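Local structure of tumor necrosis factor ligand superfamily member 13 (Mus musculus, 1U5X) at residues Y56-F61 with S100-G105; Q70-E75 with T82-I87. The protein is a trimeric cytokine that binds the receptors TACI and BCMA and plays a role in the regulation of tumor cell growth. All blocks are in the same frame, centred on the assembly; numbering follows the deposited sequence.

Contact 1 of 2, residues Y56-F61 with S100-G105; sequences YSQVLF and SCYSAG
Tyr56 and Ala104, a non-hydrogen-bonded pair, bring the strands of 56-61 and 100-105 to within 4.0 Å between their CA atoms, the dense end of the contact. Tyr56 CB lies 3.6 Å from Ala104 CB and 3.4 Å from Tyr102 OH. With CG between its backbone N and carbonyl carbon (chi1 59°), Tyr56 leads its ring away from the partner strand, toward His9 of its own chain and Val106 of the second subunit, both hydrogen-bonded to its hydroxyl.

Further along this face the close packing gives way to polar bridging. The extended Gln58 crosses Tyr102 at roughly a right angle, its amide turned 78° from the ring and OE1 meeting the ring edge 3.7 Å from CD2. One water joins the pairs, donating to Gln58 OE1 (2.9 Å) and accepting from Ser100 OG (2.6 Å). The second subunit grips both groups, its Ser103 bonding Gln58 OE1 and its Ile87 N Ser100 OG. Beyond, partly exposed Leu60 touches Ser100 loosely, CD1 4.1 Å from Ser100 N, and packs on Ile87 of the second subunit.

On the reverse face, Cys101 CB lies 3.8 Å from CE2 at the Phe61 ring edge. In the trimer Tyr102 meets Tyr102 of the third subunit edge-to-face. Four backbone hydrogen bonds, through Ser57-Ser103 and Val59-Cys101, tie this antiparallel ladder of the jelly roll, the TNF homology domain of the longer protein.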
loop_
_atom_site.group_PDB
_atom_site.type_symbol
_atom_site.label_atom_id
_atom_site.label_comp_id
_atom_site.label_asym_id
_atom_site.label_seq_id
_atom_site.Cartn_x
_atom_site.Cartn_y
_atom_site.Cartn_z
ATOM N N TYR A 56 4.503 6.438 -3.108
ATOM C CA TYR A 56 3.269 5.658 -3.232
ATOM C C TYR A 56 2.440 6.235 -4.369
ATOM O O TYR A 56 2.485 7.436 -4.641
ATOM C CB TYR A 56 2.473 5.621 -1.923
ATOM C CG TYR A 56 2.030 6.958 -1.358
ATOM C CD1 TYR A 56 0.859 7.549 -1.754
ATOM C CD2 TYR A 56 2.819 7.600 -0.403
ATOM C CE1 TYR A 56 0.449 8.782 -1.203
ATOM C CE2 TYR A 56 2.467 8.816 0.141
ATOM C CZ TYR A 56 1.255 9.394 -0.246
ATOM O OH TYR A 56 0.927 10.605 0.308
ATOM N N SER A 57 1.673 5.365 -5.024
ATOM C CA SER A 57 0.888 5.704 -6.194
ATOM C C SER A 57 -0.377 4.879 -6.183
ATOM O O SER A 57 -0.329 3.665 -6.046
ATOM C CB SER A 57 1.662 5.390 -7.460
ATOM O OG SER A 57 0.817 5.410 -8.604
ATOM N N GLN A 58 -1.516 5.539 -6.334
ATOM C CA GLN A 58 -2.761 4.857 -6.602
ATOM C C GLN A 58 -3.384 5.454 -7.835
ATOM O O GLN A 58 -3.367 6.685 -8.044
ATOM C CB GLN A 58 -3.778 4.959 -5.462
ATOM C CG GLN A 58 -5.061 4.100 -5.687
ATOM C CD GLN A 58 -5.927 4.017 -4.438
ATOM O OE1 GLN A 58 -5.542 3.314 -3.471
ATOM N NE2 GLN A 58 -7.100 4.645 -4.467
ATOM N N VAL A 59 -3.925 4.572 -8.657
ATOM C CA VAL A 59 -4.754 5.001 -9.778
ATOM C C VAL A 59 -6.064 4.240 -9.736
ATOM O O VAL A 59 -6.097 3.011 -9.546
ATOM C CB VAL A 59 -4.032 4.819 -11.144
ATOM C CG1 VAL A 59 -4.957 5.269 -12.290
ATOM C CG2 VAL A 59 -2.692 5.553 -11.182
ATOM N N LEU A 60 -7.160 4.975 -9.929
ATOM C CA LEU A 60 -8.491 4.400 -9.976
ATOM C C LEU A 60 -8.922 4.210 -11.434
ATOM O O LEU A 60 -9.030 5.176 -12.172
ATOM C CB LEU A 60 -9.467 5.316 -9.241
ATOM C CG LEU A 60 -10.951 5.005 -9.388
ATOM C CD1 LEU A 60 -11.172 3.529 -9.073
ATOM C CD2 LEU A 60 -11.783 5.952 -8.467
ATOM N N PHE A 61 -9.115 2.969 -11.854
ATOM C CA PHE A 61 -9.438 2.693 -13.277
ATOM C C PHE A 61 -10.907 2.346 -13.486
ATOM O O PHE A 61 -11.497 1.632 -12.661
ATOM C CB PHE A 61 -8.589 1.523 -13.762
ATOM C CG PHE A 61 -7.116 1.789 -13.747
ATOM C CD1 PHE A 61 -6.482 2.387 -14.842
ATOM C CD2 PHE A 61 -6.345 1.374 -12.682
ATOM C CE1 PHE A 61 -5.108 2.600 -14.829
ATOM C CE2 PHE A 61 -4.992 1.581 -12.672
ATOM C CZ PHE A 61 -4.365 2.184 -13.749
ATOM N N SER A 100 -9.163 0.113 -8.029
ATOM C CA SER A 100 -8.013 0.916 -7.685
ATOM C C SER A 100 -6.782 0.009 -7.723
ATOM O O SER A 100 -6.849 -1.186 -7.441
ATOM C CB SER A 100 -8.180 1.603 -6.300
ATOM O OG SER A 100 -8.452 0.679 -5.267
ATOM N N CYS A 101 -5.658 0.578 -8.105
ATOM C CA CYS A 101 -4.395 -0.126 -8.123
ATOM C C CYS A 101 -3.439 0.696 -7.294
ATOM O O CYS A 101 -3.076 1.793 -7.671
ATOM C CB CYS A 101 -3.917 -0.272 -9.569
ATOM S SG CYS A 101 -2.913 -1.714 -9.848
ATOM N N TYR A 102 -3.040 0.165 -6.142
ATOM C CA TYR A 102 -2.090 0.861 -5.257
ATOM C C TYR A 102 -0.759 0.108 -5.222
ATOM O O TYR A 102 -0.741 -1.124 -5.117
ATOM C CB TYR A 102 -2.665 0.908 -3.830
ATOM C CG TYR A 102 -1.784 1.608 -2.805
ATOM C CD1 TYR A 102 -0.722 0.933 -2.191
ATOM C CD2 TYR A 102 -1.968 2.956 -2.481
ATOM C CE1 TYR A 102 0.126 1.579 -1.270
ATOM C CE2 TYR A 102 -1.117 3.583 -1.547
ATOM C CZ TYR A 102 -0.112 2.908 -0.945
ATOM O OH TYR A 102 0.772 3.450 -0.019
ATOM N N SER A 103 0.346 0.847 -5.276
ATOM C CA SER A 103 1.679 0.272 -4.988
ATOM C C SER A 103 2.563 1.337 -4.404
ATOM O O SER A 103 2.258 2.539 -4.480
ATOM C CB SER A 103 2.284 -0.363 -6.254
ATOM O OG SER A 103 3.519 -1.027 -5.986
ATOM N N ALA A 104 3.622 0.908 -3.756
ATOM C CA ALA A 104 4.520 1.838 -3.073
ATOM C C ALA A 104 5.815 1.121 -2.723
ATOM O O ALA A 104 5.862 -0.104 -2.595
ATOM C CB ALA A 104 3.881 2.330 -1.794
ATOM N N GLY A 105 6.873 1.881 -2.576
ATOM C CA GLY A 105 8.136 1.349 -2.108
ATOM C C GLY A 105 9.131 2.409 -1.750
ATOM O O GLY A 105 8.841 3.596 -1.911
HETATM O O HOH W 1 -6.177 0.572 -3.929
#

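Contact 2 of 2, residues Q70-E75 with T82-I87; sequences QVVSRE and TLFRCI
A classic beta bulge marks the hairpin of strands 71-75 and 80-85: Leu83 and Phe84 together face the single residue Val72. Its carbonyl oxygen is the pivot, accepting from Leu83 N (2.8 Å) and, over a longer distance, from Phe84 N (3.3 Å), with both donors in the carbonyl plane. Leu83 accommodates the extra residue by a helix-like backbone turn (psi -56°), and the pairing moves on by one, so that Ser73 faces Thr82. In the opposite direction Val72 N donates to Phe84 O, and Cys86 N donates to Gln70 O further along.

Val72 lies alongside Phe84 and points the same way, its CB 3.9 Å from the ring centroid and 14° off the normal, a CH-pi contact over one face; Phe84 reaches this position because its CG stands between the backbone N and carbonyl carbon (chi1 60°). The side chains of Leu83 and Arg74 cross at about a right angle, Leu83 CD2 on Arg74 CG, while the Arg74 guanidinium forms a salt bridge with Glu81. On the other face, Val71 CG1 touches Thr82 CG2 at 3.6 Å, and a water bridges Ser73 OG (2.6 Å) and Thr82 OG1 (2.7 Å), linking hydroxyls that stand too far apart to bond directly.

Strand 114-119 pairs with 71-75 on the side away from strand 80-85, and Val117 packs on Val72. Leu83 reaches across to Leu55 of strand 51-61 and to Phe107 and Leu109 of strand 99-109, and Phe84 meets Phe134 of the third subunit.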
loop_
_atom_site.group_PDB
_atom_site.type_symbol
_atom_site.label_atom_id
_atom_site.label_comp_id
_atom_site.label_asym_id
_atom_site.label_seq_id
_atom_site.Cartn_x
_atom_site.Cartn_y
_atom_site.Cartn_z
ATOM N N GLN A 70 -0.357 1.143 -13.615
ATOM C CA GLN A 70 0.500 2.304 -13.743
ATOM C C GLN A 70 1.934 1.904 -13.501
ATOM O O GLN A 70 2.200 0.976 -12.778
ATOM C CB GLN A 70 0.093 3.425 -12.811
ATOM C CG GLN A 70 0.426 3.234 -11.350
ATOM C CD GLN A 70 -0.706 2.619 -10.612
ATOM O OE1 GLN A 70 -1.527 1.862 -11.205
ATOM N NE2 GLN A 70 -0.780 2.917 -9.316
ATOM N N VAL A 71 2.851 2.645 -14.104
ATOM C CA VAL A 71 4.266 2.426 -13.979
ATOM C C VAL A 71 4.936 3.688 -13.478
ATOM O O VAL A 71 4.789 4.744 -14.085
ATOM C CB VAL A 71 4.874 2.095 -15.360
ATOM C CG1 VAL A 71 6.326 1.633 -15.213
ATOM C CG2 VAL A 71 4.036 1.047 -16.106
ATOM N N VAL A 72 5.679 3.580 -12.386
ATOM C CA VAL A 72 6.382 4.702 -11.765
ATOM C C VAL A 72 7.881 4.557 -11.979
ATOM O O VAL A 72 8.447 3.531 -11.628
ATOM C CB VAL A 72 6.107 4.749 -10.235
ATOM C CG1 VAL A 72 6.827 5.893 -9.564
ATOM C CG2 VAL A 72 4.588 4.861 -9.947
ATOM N N SER A 73 8.505 5.570 -12.594
ATOM C CA SER A 73 9.897 5.523 -13.023
ATOM C C SER A 73 10.661 6.779 -12.640
ATOM O O SER A 73 10.065 7.849 -12.397
ATOM C CB SER A 73 10.020 5.328 -14.540
ATOM O OG SER A 73 9.217 4.274 -15.017
ATOM N N ARG A 74 11.975 6.632 -12.585
ATOM C CA ARG A 74 12.884 7.745 -12.382
ATOM C C ARG A 74 13.807 7.907 -13.592
ATOM O O ARG A 74 14.324 6.936 -14.160
ATOM C CB ARG A 74 13.684 7.594 -11.079
ATOM C CG ARG A 74 14.845 6.601 -11.094
ATOM C CD ARG A 74 16.018 7.039 -10.222
ATOM N NE ARG A 74 16.690 5.901 -9.607
ATOM C CZ ARG A 74 17.898 5.446 -9.944
ATOM N NH1 ARG A 74 18.602 6.021 -10.913
ATOM N NH2 ARG A 74 18.407 4.393 -9.310
ATOM N N GLU A 75 14.006 9.145 -14.013
ATOM C CA GLU A 75 14.989 9.404 -15.060
ATOM C C GLU A 75 15.944 10.444 -14.496
ATOM O O GLU A 75 15.511 11.510 -14.082
ATOM C CB GLU A 75 14.351 9.898 -16.365
ATOM C CG GLU A 75 12.848 9.830 -16.443
ATOM C CD GLU A 75 12.279 10.319 -17.770
ATOM O OE1 GLU A 75 13.067 10.714 -18.681
ATOM O OE2 GLU A 75 11.035 10.340 -17.899
ATOM N N THR A 82 12.650 1.859 -14.164
ATOM C CA THR A 82 11.356 1.654 -13.519
ATOM C C THR A 82 11.591 1.435 -12.027
ATOM O O THR A 82 12.510 0.712 -11.648
ATOM C CB THR A 82 10.641 0.440 -14.139
ATOM O OG1 THR A 82 10.469 0.637 -15.553
ATOM C CG2 THR A 82 9.254 0.258 -13.573
ATOM N N LEU A 83 10.771 2.066 -11.199
ATOM C CA LEU A 83 10.836 1.855 -9.763
ATOM C C LEU A 83 9.865 0.761 -9.329
ATOM O O LEU A 83 10.258 -0.219 -8.701
ATOM C CB LEU A 83 10.597 3.146 -9.021
ATOM C CG LEU A 83 11.596 4.281 -9.317
ATOM C CD1 LEU A 83 11.282 5.481 -8.429
ATOM C CD2 LEU A 83 13.013 3.863 -9.140
ATOM N N PHE A 84 8.600 0.931 -9.647
ATOM C CA PHE A 84 7.629 -0.111 -9.414
ATOM C C PHE A 84 6.434 0.037 -10.331
ATOM O O PHE A 84 6.219 1.088 -10.919
ATOM C CB PHE A 84 7.150 -0.075 -7.960
ATOM C CG PHE A 84 6.491 1.198 -7.542
ATOM C CD1 PHE A 84 7.260 2.238 -7.041
ATOM C CD2 PHE A 84 5.112 1.365 -7.593
ATOM C CE1 PHE A 84 6.682 3.426 -6.596
ATOM C CE2 PHE A 84 4.513 2.551 -7.138
ATOM C CZ PHE A 84 5.308 3.584 -6.633
ATOM N N ARG A 85 5.632 -1.012 -10.414
ATOM C CA ARG A 85 4.376 -0.965 -11.177
ATOM C C ARG A 85 3.241 -1.657 -10.398
ATOM O O ARG A 85 3.476 -2.484 -9.536
ATOM C CB ARG A 85 4.592 -1.520 -12.586
ATOM C CG ARG A 85 4.199 -2.973 -12.761
ATOM C CD ARG A 85 4.742 -3.702 -14.019
ATOM N NE ARG A 85 4.684 -2.960 -15.282
ATOM C CZ ARG A 85 5.727 -2.702 -16.079
ATOM N NH1 ARG A 85 6.961 -3.085 -15.765
ATOM N NH2 ARG A 85 5.534 -2.047 -17.213
ATOM N N CYS A 86 2.019 -1.273 -10.708
ATOM C CA CYS A 86 0.821 -1.901 -10.189
ATOM C C CYS A 86 0.088 -2.492 -11.385
ATOM O O CYS A 86 0.090 -1.877 -12.443
ATOM C CB CYS A 86 -0.005 -0.836 -9.496
ATOM S SG CYS A 86 -1.350 -1.551 -8.587
ATOM N N ILE A 87 -0.477 -3.692 -11.259
ATOM C CA ILE A 87 -1.197 -4.318 -12.385
ATOM C C ILE A 87 -2.534 -4.905 -11.918
ATOM O O ILE A 87 -2.563 -5.579 -10.901
ATOM C CB ILE A 87 -0.341 -5.445 -13.054
ATOM C CG1 ILE A 87 1.062 -4.963 -13.392
ATOM C CG2 ILE A 87 -1.001 -5.900 -14.331
ATOM C CD1 ILE A 87 2.019 -6.075 -13.526
HETATM O O HOH W 2 9.495 2.672 -17.106
#

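Two antiparallel ladders of one jelly roll are here fastened to each other, their centres about 10 Å apart. The covalent tie is the disulfide, Cys101 SG to Cys86 SG at 2.0 Å, which joins a strand of contact 1 to segment 82-87 of contact 2. Gln70 adds a polar tie, its NE2 lying 3.0 Å from Cys101 O in a probable hydrogen bond and also bonding Ser57 OG. Further along, Phe84 CD2 packs 3.3 Å from Ser103 OG, whose hydrogen-bond partner is Gln58 OE1 of the third subunit. The two regions meet again across the trimer, where Gln58 NE2 of contact 1 donates to Arg85 O of the second subunit, so that each ladder contributes to subunit association.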